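Local coordinates for Abbfa_003403 (Acinetobacter baumannii, PDB 4ZXH), which is a four-domain nonribosomal peptide synthetase that probably activates an amino acid, joins it to a partner in its condensation domain and carries intermediates on a phosphopantetheine arm, at residues His17-Ser20 with Ser21-Gly25; Ile26-Ile29 with Gln30-Pro34; Leu324-Ser327 with Leu328-Gln331; Phe335-Val338 with Val339-Ser343; Gly1005-Ser1008 with Leu1009-Val1012. One frame throughout, in Å; residues are numbered along the deposited sequence.

Interaction 1: His17-Ser20 with Ser21-Gly25; sequences HAIS and SEQLG. With PNS (4'-phosphopantetheine), chain B.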
# COMPACT_ATOMS: atom_id res chain seq x y z
N HIS A 17 -36.26 11.96 0.62
CA HIS A 17 -35.77 11.97 2.00
C HIS A 17 -34.25 11.90 2.11
O HIS A 17 -33.54 11.70 1.12
CB HIS A 17 -36.40 10.83 2.77
CG HIS A 17 -37.88 10.74 2.59
ND1 HIS A 17 -38.76 11.55 3.28
CD2 HIS A 17 -38.63 9.99 1.76
CE1 HIS A 17 -39.99 11.28 2.90
NE2 HIS A 17 -39.95 10.33 1.98
N ALA A 18 -33.76 12.10 3.33
CA ALA A 18 -32.35 11.92 3.62
C ALA A 18 -32.05 10.44 3.80
O ALA A 18 -32.96 9.64 4.03
CB ALA A 18 -31.97 12.69 4.85
N ILE A 19 -30.77 10.06 3.69
CA ILE A 19 -30.37 8.73 4.14
C ILE A 19 -29.88 8.88 5.57
O ILE A 19 -29.61 10.00 6.03
CB ILE A 19 -29.26 8.09 3.27
CG1 ILE A 19 -27.98 8.93 3.31
CG2 ILE A 19 -29.68 7.98 1.83
CD1 ILE A 19 -26.77 8.19 2.74
N SER A 20 -29.82 7.77 6.29
CA SER A 20 -29.32 7.75 7.66
C SER A 20 -27.81 7.64 7.67
O SER A 20 -27.21 7.24 6.67
CB SER A 20 -29.90 6.57 8.42
OG SER A 20 -29.39 5.37 7.86
N SER A 21 -27.18 7.96 8.80
CA SER A 21 -25.74 7.74 8.93
C SER A 21 -25.34 6.25 8.85
O SER A 21 -24.22 5.92 8.43
CB SER A 21 -25.23 8.35 10.22
OG SER A 21 -25.26 9.77 10.14
N GLU A 22 -26.25 5.36 9.25
CA GLU A 22 -26.00 3.92 9.14
C GLU A 22 -25.97 3.45 7.69
O GLU A 22 -25.44 2.39 7.38
CB GLU A 22 -27.05 3.13 9.90
CG GLU A 22 -27.06 3.36 11.40
CD GLU A 22 -27.91 4.55 11.80
OE1 GLU A 22 -28.03 5.48 10.97
OE2 GLU A 22 -28.49 4.54 12.90
N GLN A 23 -26.56 4.25 6.81
CA GLN A 23 -26.61 3.94 5.39
C GLN A 23 -25.43 4.54 4.62
O GLN A 23 -24.97 3.99 3.62
CB GLN A 23 -27.92 4.45 4.80
CG GLN A 23 -29.11 3.52 4.92
CD GLN A 23 -30.38 4.19 4.44
OE1 GLN A 23 -30.71 5.30 4.86
NE2 GLN A 23 -31.06 3.54 3.51
N LEU A 24 -24.95 5.68 5.10
CA LEU A 24 -23.91 6.43 4.42
C LEU A 24 -22.66 5.60 4.13
O LEU A 24 -22.14 5.60 3.02
CB LEU A 24 -23.55 7.65 5.26
CG LEU A 24 -22.27 8.43 4.97
CD1 LEU A 24 -22.29 8.93 3.56
CD2 LEU A 24 -22.18 9.58 5.97
N GLY A 25 -22.19 4.87 5.14
CA GLY A 25 -20.98 4.10 4.98
C GLY A 25 -21.08 3.01 3.92
O GLY A 25 -20.18 2.85 3.10
O23 PNS B . -13.26 7.51 4.69
P24 PNS B . -14.58 8.18 4.96
O25 PNS B . -14.59 9.42 5.80
O27 PNS B . -15.46 7.06 5.72
C28 PNS B . -15.67 5.78 5.13
C29 PNS B . -16.59 4.97 6.03
C30 PNS B . -17.87 5.80 6.16
C31 PNS B . -15.92 4.78 7.39
C32 PNS B . -16.83 3.59 5.40
O33 PNS B . -15.56 3.09 4.96
C34 PNS B . -17.50 2.66 6.39
O35 PNS B . -18.62 2.89 6.86
N36 PNS B . -16.87 1.55 6.73
C37 PNS B . -17.42 0.59 7.68
C38 PNS B . -17.55 -0.75 6.95
C39 PNS B . -18.74 -1.49 7.48
O40 PNS B . -19.76 -0.90 7.79
N41 PNS B . -18.56 -2.80 7.57
C42 PNS B . -19.49 -3.80 8.03
C43 PNS B . -18.59 -5.00 8.21
S44 PNS B . -18.15 -5.09 9.95
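Ser20 and Gln23 reach across the first turn of helix 21-32 and hold each other by side chain and backbone. The amide oxygen OE1 of Gln23 takes the backbone N-H of Ser20 at 3.0 Å (Ser20 N to Gln23 OE1), lying in the carbonyl plane, and the bond is almost straight at 174°. In return, Ser20 OG accepts from Gln23 N, a weak bond of 3.2 Å. That oxygen can face the helix because chi1 of Ser20 is 66°, which tucks OG between the backbone N and the carbonyl carbon. Ser20 O has two donors as well: Leu24 N at 3.2 Å and Gln23 N at 3.1 Å. The other end of the Gln23 amide is also occupied, since NE2 gives bonds to Gln84 OE1 and Ala148 O; with both ends engaged, the rotation of the amide is fixed. Beside the polar grip, Ile19 sends CD1 along the flank of Leu24, 4.1 Å from Leu24 CB, and both residues also lean on Ile82 of strand 81-87. Farther out, Glu22 turns its carboxylate to Tyr183, OE2 pairing with the phenol OH. At the far end Gly25, having no side chain, lets the phosphopantetheine pass close by: its CA lies 3.3 Å from PNS O35. The exchange between Ser20 and Gln23 is a capping box, the motif of a helix N terminus, here at the passage from strand 13-18 into a helix that lines the pantetheine pocket of the condensation domain.

Interaction 2: Ile26-Ile29 with Gln30-Pro34; sequences IWYI and QRLEP. With PNS (4'-phosphopantetheine), chain B.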
# COMPACT_ATOMS: atom_id res chain seq x y z
N ILE A 26 -22.16 2.23 3.95
CA ILE A 26 -22.34 1.20 2.94
C ILE A 26 -22.47 1.82 1.56
O ILE A 26 -21.83 1.38 0.60
CB ILE A 26 -23.59 0.37 3.17
CG1 ILE A 26 -23.70 -0.11 4.63
CG2 ILE A 26 -23.64 -0.74 2.15
CD1 ILE A 26 -22.61 -1.00 5.05
N TRP A 27 -23.34 2.82 1.47
CA TRP A 27 -23.57 3.53 0.22
C TRP A 27 -22.25 3.98 -0.36
O TRP A 27 -21.91 3.63 -1.50
CB TRP A 27 -24.48 4.73 0.45
CG TRP A 27 -24.94 5.35 -0.81
CD1 TRP A 27 -26.12 5.10 -1.46
CD2 TRP A 27 -24.26 6.35 -1.57
NE1 TRP A 27 -26.21 5.89 -2.59
CE2 TRP A 27 -25.08 6.66 -2.68
CE3 TRP A 27 -23.04 7.02 -1.43
CZ2 TRP A 27 -24.71 7.61 -3.64
CZ3 TRP A 27 -22.68 7.96 -2.38
CH2 TRP A 27 -23.51 8.25 -3.47
N TYR A 28 -21.48 4.71 0.44
CA TYR A 28 -20.19 5.23 0.01
C TYR A 28 -19.28 4.13 -0.56
O TYR A 28 -18.70 4.29 -1.63
CB TYR A 28 -19.50 5.95 1.17
CG TYR A 28 -18.18 6.58 0.79
CD1 TYR A 28 -18.14 7.77 0.07
CD2 TYR A 28 -16.99 6.01 1.18
CE1 TYR A 28 -16.92 8.36 -0.27
CE2 TYR A 28 -15.78 6.58 0.84
CZ TYR A 28 -15.74 7.75 0.12
OH TYR A 28 -14.51 8.32 -0.20
N ILE A 29 -19.17 3.03 0.16
CA ILE A 29 -18.30 1.94 -0.27
C ILE A 29 -18.73 1.43 -1.66
O ILE A 29 -17.88 1.17 -2.51
CB ILE A 29 -18.28 0.80 0.77
CG1 ILE A 29 -17.66 1.33 2.07
CG2 ILE A 29 -17.47 -0.38 0.28
CD1 ILE A 29 -17.60 0.36 3.19
N GLN A 30 -20.04 1.34 -1.89
CA GLN A 30 -20.53 0.89 -3.20
C GLN A 30 -20.24 1.87 -4.34
O GLN A 30 -19.99 1.43 -5.46
CB GLN A 30 -22.04 0.62 -3.15
CG GLN A 30 -22.52 -0.28 -4.29
CD GLN A 30 -21.90 -1.67 -4.21
OE1 GLN A 30 -22.09 -2.38 -3.24
NE2 GLN A 30 -21.17 -2.06 -5.24
N ARG A 31 -20.27 3.18 -4.07
CA ARG A 31 -19.82 4.15 -5.08
C ARG A 31 -18.32 4.05 -5.29
O ARG A 31 -17.81 4.17 -6.40
CB ARG A 31 -20.18 5.60 -4.71
CG ARG A 31 -21.58 5.98 -5.08
CD ARG A 31 -21.81 5.83 -6.57
NE ARG A 31 -21.69 7.11 -7.26
CZ ARG A 31 -22.71 7.93 -7.47
NH1 ARG A 31 -23.91 7.57 -7.06
NH2 ARG A 31 -22.54 9.09 -8.09
N LEU A 32 -17.60 3.86 -4.19
CA LEU A 32 -16.16 3.84 -4.23
C LEU A 32 -15.65 2.68 -5.09
O LEU A 32 -14.73 2.84 -5.88
CB LEU A 32 -15.61 3.75 -2.82
CG LEU A 32 -14.15 4.08 -2.63
CD1 LEU A 32 -13.91 5.53 -3.05
CD2 LEU A 32 -13.81 3.86 -1.18
N GLU A 33 -16.27 1.52 -4.94
CA GLU A 33 -15.90 0.36 -5.75
C GLU A 33 -17.15 -0.27 -6.37
O GLU A 33 -17.78 -1.12 -5.76
CB GLU A 33 -15.12 -0.65 -4.89
CG GLU A 33 -14.69 -1.88 -5.64
CD GLU A 33 -14.17 -1.56 -7.02
OE1 GLU A 33 -13.09 -0.92 -7.13
OE2 GLU A 33 -14.86 -1.93 -8.00
N PRO A 34 -17.52 0.16 -7.59
CA PRO A 34 -18.83 -0.24 -8.12
C PRO A 34 -19.01 -1.73 -8.36
O PRO A 34 -20.15 -2.17 -8.33
CB PRO A 34 -18.92 0.54 -9.43
CG PRO A 34 -18.13 1.76 -9.17
CD PRO A 34 -16.95 1.27 -8.37
O23 PNS B . -13.26 7.51 4.69
P24 PNS B . -14.58 8.18 4.96
O25 PNS B . -14.59 9.42 5.80
O27 PNS B . -15.46 7.06 5.72
C28 PNS B . -15.67 5.78 5.13
C29 PNS B . -16.59 4.97 6.03
C30 PNS B . -17.87 5.80 6.16
C31 PNS B . -15.92 4.78 7.39
C32 PNS B . -16.83 3.59 5.40
O33 PNS B . -15.56 3.09 4.96
C34 PNS B . -17.50 2.66 6.39
O35 PNS B . -18.62 2.89 6.86
N36 PNS B . -16.87 1.55 6.73
C37 PNS B . -17.42 0.59 7.68
C38 PNS B . -17.55 -0.75 6.95
C39 PNS B . -18.74 -1.49 7.48
O40 PNS B . -19.76 -0.90 7.79
N41 PNS B . -18.56 -2.80 7.57
C42 PNS B . -19.49 -3.80 8.03
C43 PNS B . -18.59 -5.00 8.21
S44 PNS B . -18.15 -5.09 9.95
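Arg31 lies alongside Trp27, one turn back, both pointing the same way: an i to i+4 pair in the last turns of helix 21-32, in the condensation domain. The arginine starts with CB 3.7 Å from Tyr28 O. With chi1 at -83°, CG stands beside its own backbone N and comes down over one face of the indole, a CH-pi contact 3.7 Å from Arg31 CG to the centroid of the six-membered Trp27 ring and 25° off its normal. The chain then bends at chi2 and chi3, so the guanidinium does not lie flat on the indole; the two planes stand 45° apart. At the tip, NH1 comes within 3.5 Å of Trp27 CZ2. Lys1019 and Val1028 of the carrier domain also touch this arginine, while the indole NE1 is bonded to Met75 O. On a neighbouring face of the helix, Tyr28 brings CE2 to 3.9 Å from Leu32 CD2. Gln30 points elsewhere, OE1 accepting from His146 NE2, which belongs to what is probably the HHxxxD motif of condensation domains. The backbone bonds run unbroken to Glu33 N, 2.9 Å from Ile29 O, and Glu33 is the first residue to leave helical angles. Toward the pantetheine, Ile29 presents its CD1 methyl, 3.8 Å from PNS N36.

Interaction 3: Leu324-Ser327 with Leu328-Gln331; sequences LRQS and LKHQ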
# COMPACT_ATOMS: atom_id res chain seq x y z
N LEU A 324 -16.58 -3.80 26.51
CA LEU A 324 -17.74 -3.98 25.67
C LEU A 324 -18.96 -3.26 26.29
O LEU A 324 -19.67 -2.52 25.60
CB LEU A 324 -18.02 -5.47 25.47
CG LEU A 324 -19.05 -5.83 24.41
CD1 LEU A 324 -18.55 -5.48 23.03
CD2 LEU A 324 -19.42 -7.30 24.50
N ARG A 325 -19.17 -3.44 27.60
CA ARG A 325 -20.31 -2.83 28.28
C ARG A 325 -20.27 -1.31 28.18
O ARG A 325 -21.29 -0.68 27.87
CB ARG A 325 -20.38 -3.24 29.76
CG ARG A 325 -21.49 -2.53 30.54
CD ARG A 325 -21.62 -3.00 31.99
NE ARG A 325 -20.54 -2.52 32.84
CZ ARG A 325 -20.60 -1.41 33.58
NH1 ARG A 325 -21.70 -0.67 33.58
NH2 ARG A 325 -19.57 -1.05 34.33
N GLN A 326 -19.11 -0.73 28.44
CA GLN A 326 -18.95 0.71 28.36
C GLN A 326 -19.19 1.18 26.92
O GLN A 326 -19.88 2.18 26.70
CB GLN A 326 -17.55 1.15 28.84
CG GLN A 326 -17.31 0.91 30.32
CD GLN A 326 -18.23 1.72 31.22
OE1 GLN A 326 -18.40 2.92 31.03
NE2 GLN A 326 -18.86 1.05 32.19
N SER A 327 -18.64 0.45 25.96
CA SER A 327 -18.73 0.85 24.56
C SER A 327 -20.19 0.82 24.07
O SER A 327 -20.57 1.65 23.24
CB SER A 327 -17.85 -0.05 23.69
OG SER A 327 -16.47 0.12 23.97
N LEU A 328 -20.99 -0.10 24.58
CA LEU A 328 -22.40 -0.19 24.16
C LEU A 328 -23.22 1.01 24.67
O LEU A 328 -24.25 1.33 24.10
CB LEU A 328 -23.05 -1.50 24.63
CG LEU A 328 -22.44 -2.78 24.02
CD1 LEU A 328 -23.04 -4.03 24.60
CD2 LEU A 328 -22.54 -2.78 22.50
N LYS A 329 -22.76 1.66 25.74
CA LYS A 329 -23.36 2.92 26.19
C LYS A 329 -23.34 3.99 25.08
O LYS A 329 -24.28 4.75 24.90
CB LYS A 329 -22.65 3.47 27.43
CG LYS A 329 -22.85 2.68 28.74
CD LYS A 329 -22.16 3.40 29.91
CE LYS A 329 -22.32 2.68 31.25
NZ LYS A 329 -21.62 3.41 32.37
N HIS A 330 -22.26 4.03 24.31
CA HIS A 330 -22.07 5.09 23.35
C HIS A 330 -22.25 4.61 21.92
O HIS A 330 -21.58 5.10 21.00
CB HIS A 330 -20.68 5.70 23.52
CG HIS A 330 -20.38 6.09 24.93
ND1 HIS A 330 -20.90 7.23 25.51
CD2 HIS A 330 -19.63 5.49 25.88
CE1 HIS A 330 -20.48 7.31 26.76
NE2 HIS A 330 -19.71 6.27 27.01
N GLN A 331 -23.15 3.66 21.72
CA GLN A 331 -23.31 3.04 20.41
C GLN A 331 -24.16 3.89 19.48
O GLN A 331 -24.28 3.58 18.30
CB GLN A 331 -23.95 1.67 20.55
CG GLN A 331 -25.45 1.73 20.69
CD GLN A 331 -26.05 0.40 21.03
OE1 GLN A 331 -25.72 -0.20 22.06
NE2 GLN A 331 -26.92 -0.11 20.14
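Leu328 N closes a regular helical bond on Leu324 O at 2.9 Å, and after it the pattern slackens. Lys329 N makes two weak bonds, to Gln326 O at 3.1 Å and Arg325 O at 3.5 Å. His330 N then reaches back only three residues to Ser327 O, 3.1 Å away. This is the C-terminal end of helix 313-329 in the condensation domain, where the helix unwinds into the loop before helix 335-342. Ser327 OG is hydrogen-bonded to Gln323 O. The Arg325 guanidinium is engaged by Glu322, whose OE2 makes a salt bridge with NH2 and also takes a weak bond from Gln326 NE2. Lys329, extended beyond CG, runs alongside the bent Gln326 and carries NZ to 3.5 Å from Gln326 OE1. The same ammonium stands 4.3 Å from Arg325 NH1, a like-charge approach that Glu322 probably offsets in part. On another side of the helix, Leu324 CG lies 4.4 Å from Leu328 CD1. His330 is settled on helix 197-205: ND1 bonds Ser198 OG, the ring stacks with Phe201, and its backbone O accepts from Trp202 NE1.

Interaction 4: Phe335-Val338 with Val339-Ser343; sequences FSRV and VEAVS. With PNS (4'-phosphopantetheine), chain B.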
# COMPACT_ATOMS: atom_id res chain seq x y z
N PHE A 335 -20.60 4.89 12.94
CA PHE A 335 -19.21 4.60 12.66
C PHE A 335 -18.60 5.68 11.77
O PHE A 335 -17.46 6.08 11.97
CB PHE A 335 -19.06 3.24 12.00
CG PHE A 335 -17.64 2.82 11.80
CD1 PHE A 335 -16.80 2.62 12.89
CD2 PHE A 335 -17.13 2.61 10.53
CE1 PHE A 335 -15.50 2.24 12.72
CE2 PHE A 335 -15.83 2.23 10.35
CZ PHE A 335 -15.01 2.05 11.44
N SER A 336 -19.37 6.16 10.80
CA SER A 336 -18.87 7.17 9.87
C SER A 336 -18.55 8.45 10.62
O SER A 336 -17.60 9.14 10.30
CB SER A 336 -19.88 7.45 8.75
OG SER A 336 -21.06 8.04 9.26
N ARG A 337 -19.34 8.76 11.63
CA ARG A 337 -19.08 9.95 12.41
C ARG A 337 -17.84 9.74 13.28
O ARG A 337 -17.12 10.69 13.56
CB ARG A 337 -20.29 10.31 13.27
CG ARG A 337 -20.13 11.61 14.06
CD ARG A 337 -19.98 12.79 13.12
NE ARG A 337 -19.96 14.07 13.81
CZ ARG A 337 -18.85 14.69 14.22
NH1 ARG A 337 -17.66 14.15 14.00
NH2 ARG A 337 -18.94 15.86 14.84
N VAL A 338 -17.58 8.51 13.71
CA VAL A 338 -16.38 8.23 14.49
C VAL A 338 -15.13 8.38 13.62
O VAL A 338 -14.12 8.93 14.07
CB VAL A 338 -16.39 6.83 15.12
CG1 VAL A 338 -15.05 6.52 15.78
CG2 VAL A 338 -17.51 6.71 16.13
N VAL A 339 -15.19 7.90 12.38
CA VAL A 339 -14.02 7.99 11.51
C VAL A 339 -13.75 9.45 11.20
O VAL A 339 -12.60 9.87 11.16
CB VAL A 339 -14.20 7.19 10.23
CG1 VAL A 339 -13.20 7.65 9.18
CG2 VAL A 339 -14.03 5.73 10.52
N GLU A 340 -14.81 10.22 11.02
CA GLU A 340 -14.68 11.66 10.81
C GLU A 340 -13.95 12.34 11.97
O GLU A 340 -13.10 13.20 11.75
CB GLU A 340 -16.06 12.29 10.58
CG GLU A 340 -16.12 13.82 10.59
CD GLU A 340 -17.53 14.38 10.29
OE1 GLU A 340 -18.46 13.59 9.97
OE2 GLU A 340 -17.70 15.61 10.39
N ALA A 341 -14.25 11.92 13.20
CA ALA A 341 -13.69 12.56 14.40
C ALA A 341 -12.25 12.14 14.68
O ALA A 341 -11.42 12.95 15.04
CB ALA A 341 -14.55 12.27 15.62
N VAL A 342 -11.98 10.85 14.53
CA VAL A 342 -10.64 10.31 14.77
C VAL A 342 -9.67 10.77 13.69
O VAL A 342 -8.50 11.02 13.94
CB VAL A 342 -10.66 8.79 14.79
CG1 VAL A 342 -9.26 8.22 14.94
CG2 VAL A 342 -11.59 8.30 15.89
N SER A 343 -10.22 10.88 12.49
CA SER A 343 -9.54 11.33 11.29
C SER A 343 -8.25 10.57 10.96
O SER A 343 -7.21 11.18 10.78
CB SER A 343 -9.24 12.82 11.40
OG SER A 343 -8.89 13.35 10.13
O23 PNS B . -13.26 7.51 4.69
P24 PNS B . -14.58 8.18 4.96
O25 PNS B . -14.59 9.42 5.80
O27 PNS B . -15.46 7.06 5.72
C28 PNS B . -15.67 5.78 5.13
C29 PNS B . -16.59 4.97 6.03
C30 PNS B . -17.87 5.80 6.16
C31 PNS B . -15.92 4.78 7.39
C32 PNS B . -16.83 3.59 5.40
O33 PNS B . -15.56 3.09 4.96
C34 PNS B . -17.50 2.66 6.39
O35 PNS B . -18.62 2.89 6.86
N36 PNS B . -16.87 1.55 6.73
C37 PNS B . -17.42 0.59 7.68
C38 PNS B . -17.55 -0.75 6.95
C39 PNS B . -18.74 -1.49 7.48
O40 PNS B . -19.76 -0.90 7.79
N41 PNS B . -18.56 -2.80 7.57
C42 PNS B . -19.49 -3.80 8.03
C43 PNS B . -18.59 -5.00 8.21
S44 PNS B . -18.15 -5.09 9.95
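Helix 335-342 forms one wall of the pantetheine pocket in the condensation domain, where Phe335, Ser336 and Val339 face the arm. Val339 CG2, one turn on from Phe335, sits over one face of its phenyl ring, 4.2 Å from the centroid and 23° off the normal, a CH-pi contact displaced toward the CZ rim (Phe335 CZ to Val339 CG2, 3.9 Å). Phe335 CG is anti to its own N (chi1 -175°), which carries the ring forward along the helix, toward Val339. The arm threads past the same pair. Phe335 CD2 lies 3.5 Å from PNS C37, PNS O35 is at the ring edge and in its plane, and Val339 CG2 meets one methyl of the gem-dimethyl group, PNS C31, at 3.8 Å. The other methyl, PNS C30, rests 3.7 Å from Ser336 CB. Away from the pocket, Arg337 and Glu340 lay their flat ends one over the other, the guanidinium and carboxylate planes 24° apart. Their salt bridge is long, 3.9 Å from NH1 of Arg337 to OE2 of Glu340, and the oxygen stands above the guanidinium with no N-H aimed at it, so the attraction is one of charge alone. The stronger partner of Arg337 is Asp194, met through NH2, which also bonds Ile192 O. Val338 CG1 and Val342 CG2 run side by side at 3.9 Å. Helix 197-205 packs against this part of the helix, with Leu199 against Arg337 and Ala341, Trp202 against Val338, and Lys203 NZ bonded to Ala341 O just before the helix ends.

Interaction 5: Gly1005-Ser1008 with Leu1009-Val1012; sequences GGHS and LLAV. With PNS (4'-phosphopantetheine), chain B.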
# COMPACT_ATOMS: atom_id res chain seq x y z
N GLY A 1005 -9.08 17.99 6.69
CA GLY A 1005 -10.30 17.86 7.47
C GLY A 1005 -11.48 17.30 6.68
O GLY A 1005 -12.60 17.23 7.19
N GLY A 1006 -11.22 16.90 5.45
CA GLY A 1006 -12.25 16.35 4.59
C GLY A 1006 -12.57 14.93 4.99
O GLY A 1006 -11.75 14.26 5.60
N HIS A 1007 -13.77 14.47 4.65
CA HIS A 1007 -14.16 13.10 4.96
C HIS A 1007 -15.14 12.58 3.93
O HIS A 1007 -15.56 13.29 3.02
CB HIS A 1007 -14.78 13.02 6.35
CG HIS A 1007 -15.91 13.98 6.54
ND1 HIS A 1007 -17.18 13.74 6.06
CD2 HIS A 1007 -15.96 15.19 7.15
CE1 HIS A 1007 -17.97 14.76 6.37
NE2 HIS A 1007 -17.25 15.65 7.03
N SER A 1008 -15.52 11.32 4.11
CA SER A 1008 -16.26 10.60 3.09
C SER A 1008 -17.54 11.28 2.55
O SER A 1008 -17.67 11.40 1.34
CB SER A 1008 -16.55 9.20 3.63
OG SER A 1008 -15.33 8.46 3.56
N LEU A 1009 -18.46 11.75 3.39
CA LEU A 1009 -19.62 12.48 2.86
C LEU A 1009 -19.19 13.72 2.06
O LEU A 1009 -19.68 13.95 0.95
CB LEU A 1009 -20.58 12.88 3.97
CG LEU A 1009 -21.84 13.65 3.55
CD1 LEU A 1009 -22.48 12.99 2.32
CD2 LEU A 1009 -22.86 13.77 4.67
N LEU A 1010 -18.26 14.52 2.61
CA LEU A 1010 -17.76 15.69 1.88
C LEU A 1010 -17.22 15.35 0.50
O LEU A 1010 -17.47 16.07 -0.46
CB LEU A 1010 -16.64 16.40 2.66
CG LEU A 1010 -17.05 17.36 3.77
CD1 LEU A 1010 -15.90 18.31 4.05
CD2 LEU A 1010 -18.27 18.12 3.37
N ALA A 1011 -16.47 14.25 0.40
CA ALA A 1011 -15.94 13.79 -0.88
C ALA A 1011 -17.05 13.54 -1.90
O ALA A 1011 -16.87 13.81 -3.08
CB ALA A 1011 -15.13 12.54 -0.69
N VAL A 1012 -18.20 13.03 -1.45
CA VAL A 1012 -19.32 12.83 -2.36
C VAL A 1012 -19.85 14.18 -2.84
O VAL A 1012 -20.13 14.35 -4.02
CB VAL A 1012 -20.46 12.03 -1.71
CG1 VAL A 1012 -21.71 12.19 -2.52
CG2 VAL A 1012 -20.08 10.55 -1.58
O23 PNS B . -13.26 7.51 4.69
P24 PNS B . -14.58 8.18 4.96
O25 PNS B . -14.59 9.42 5.80
O27 PNS B . -15.46 7.06 5.72
C28 PNS B . -15.67 5.78 5.13
C29 PNS B . -16.59 4.97 6.03
C30 PNS B . -17.87 5.80 6.16
C31 PNS B . -15.92 4.78 7.39
C32 PNS B . -16.83 3.59 5.40
O33 PNS B . -15.56 3.09 4.96
C34 PNS B . -17.50 2.66 6.39
O35 PNS B . -18.62 2.89 6.86
N36 PNS B . -16.87 1.55 6.73
C37 PNS B . -17.42 0.59 7.68
C38 PNS B . -17.55 -0.75 6.95
C39 PNS B . -18.74 -1.49 7.48
O40 PNS B . -19.76 -0.90 7.79
N41 PNS B . -18.56 -2.80 7.57
C42 PNS B . -19.49 -3.80 8.03
C43 PNS B . -18.59 -5.00 8.21
S44 PNS B . -18.15 -5.09 9.95
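The His1007 imidazole has Leu1010 over one face: CG of the leucine stands 3.9 Å from the ring centroid, 23° off the normal, in a CH-pi contact displaced toward the rim near NE2. At the ring edge, close to its plane, lies the backbone N of Leu1009, 3.6 Å from ND1 of His1007. The ring folds back over the start of the helix because chi1 is 54°, placing CG between the backbone N and the carbonyl carbon. Arg346 also touches His1007, and OE2 of Glu340 comes near NE2. His1007 is the N-cap, and its carbonyl opens the helix by accepting from Ala1011 N at 2.9 Å. Ser1008 follows as the first helical residue and carries the arm: OG is covalently joined to PNS P24 at 1.6 Å. Its own N-H is bonded to the phosphate oxygen PNS O25, 2.7 Å from Ser1008 N, so the phosphodiester is tied down both by the ester and by the helix start. The N terminus of the helix probably stabilises its negative charge. The run Gly-Gly-His-Ser is the signature of peptidyl carrier domains, whose serine is modified at the head of a helix. Helix 1008-1022 lies against helix 21-32 of the condensation domain through Tyr28 and Trp27, and against strand 81-87 where Leu1009 and Val1012 meet Ile82; helix 1028-1033 of the carrier flanks it through Leu1031 and Val1028.

From the N terminus the five contacts come strictly in series: each joins adjoining segments, so none closes a long loop, nests or crosses another. Interaction 1 opens helix 21-32 and interaction 2 ends it. Some 290 residues later, interaction 3 lies at the end of helix 313-329, where the bonding weakens, and interaction 4 occupies the next helix, about 16 Å on between centres. Interaction 5 belongs to the carrier domain. In space interactions 1, 2, 4 and 5 converge: Leu24 packs on Ser336 and Leu1009, Tyr28 on Ala1011. The pantetheine arm touches all four, tying the carrier to the condensation domain, while interaction 3 stands apart from it.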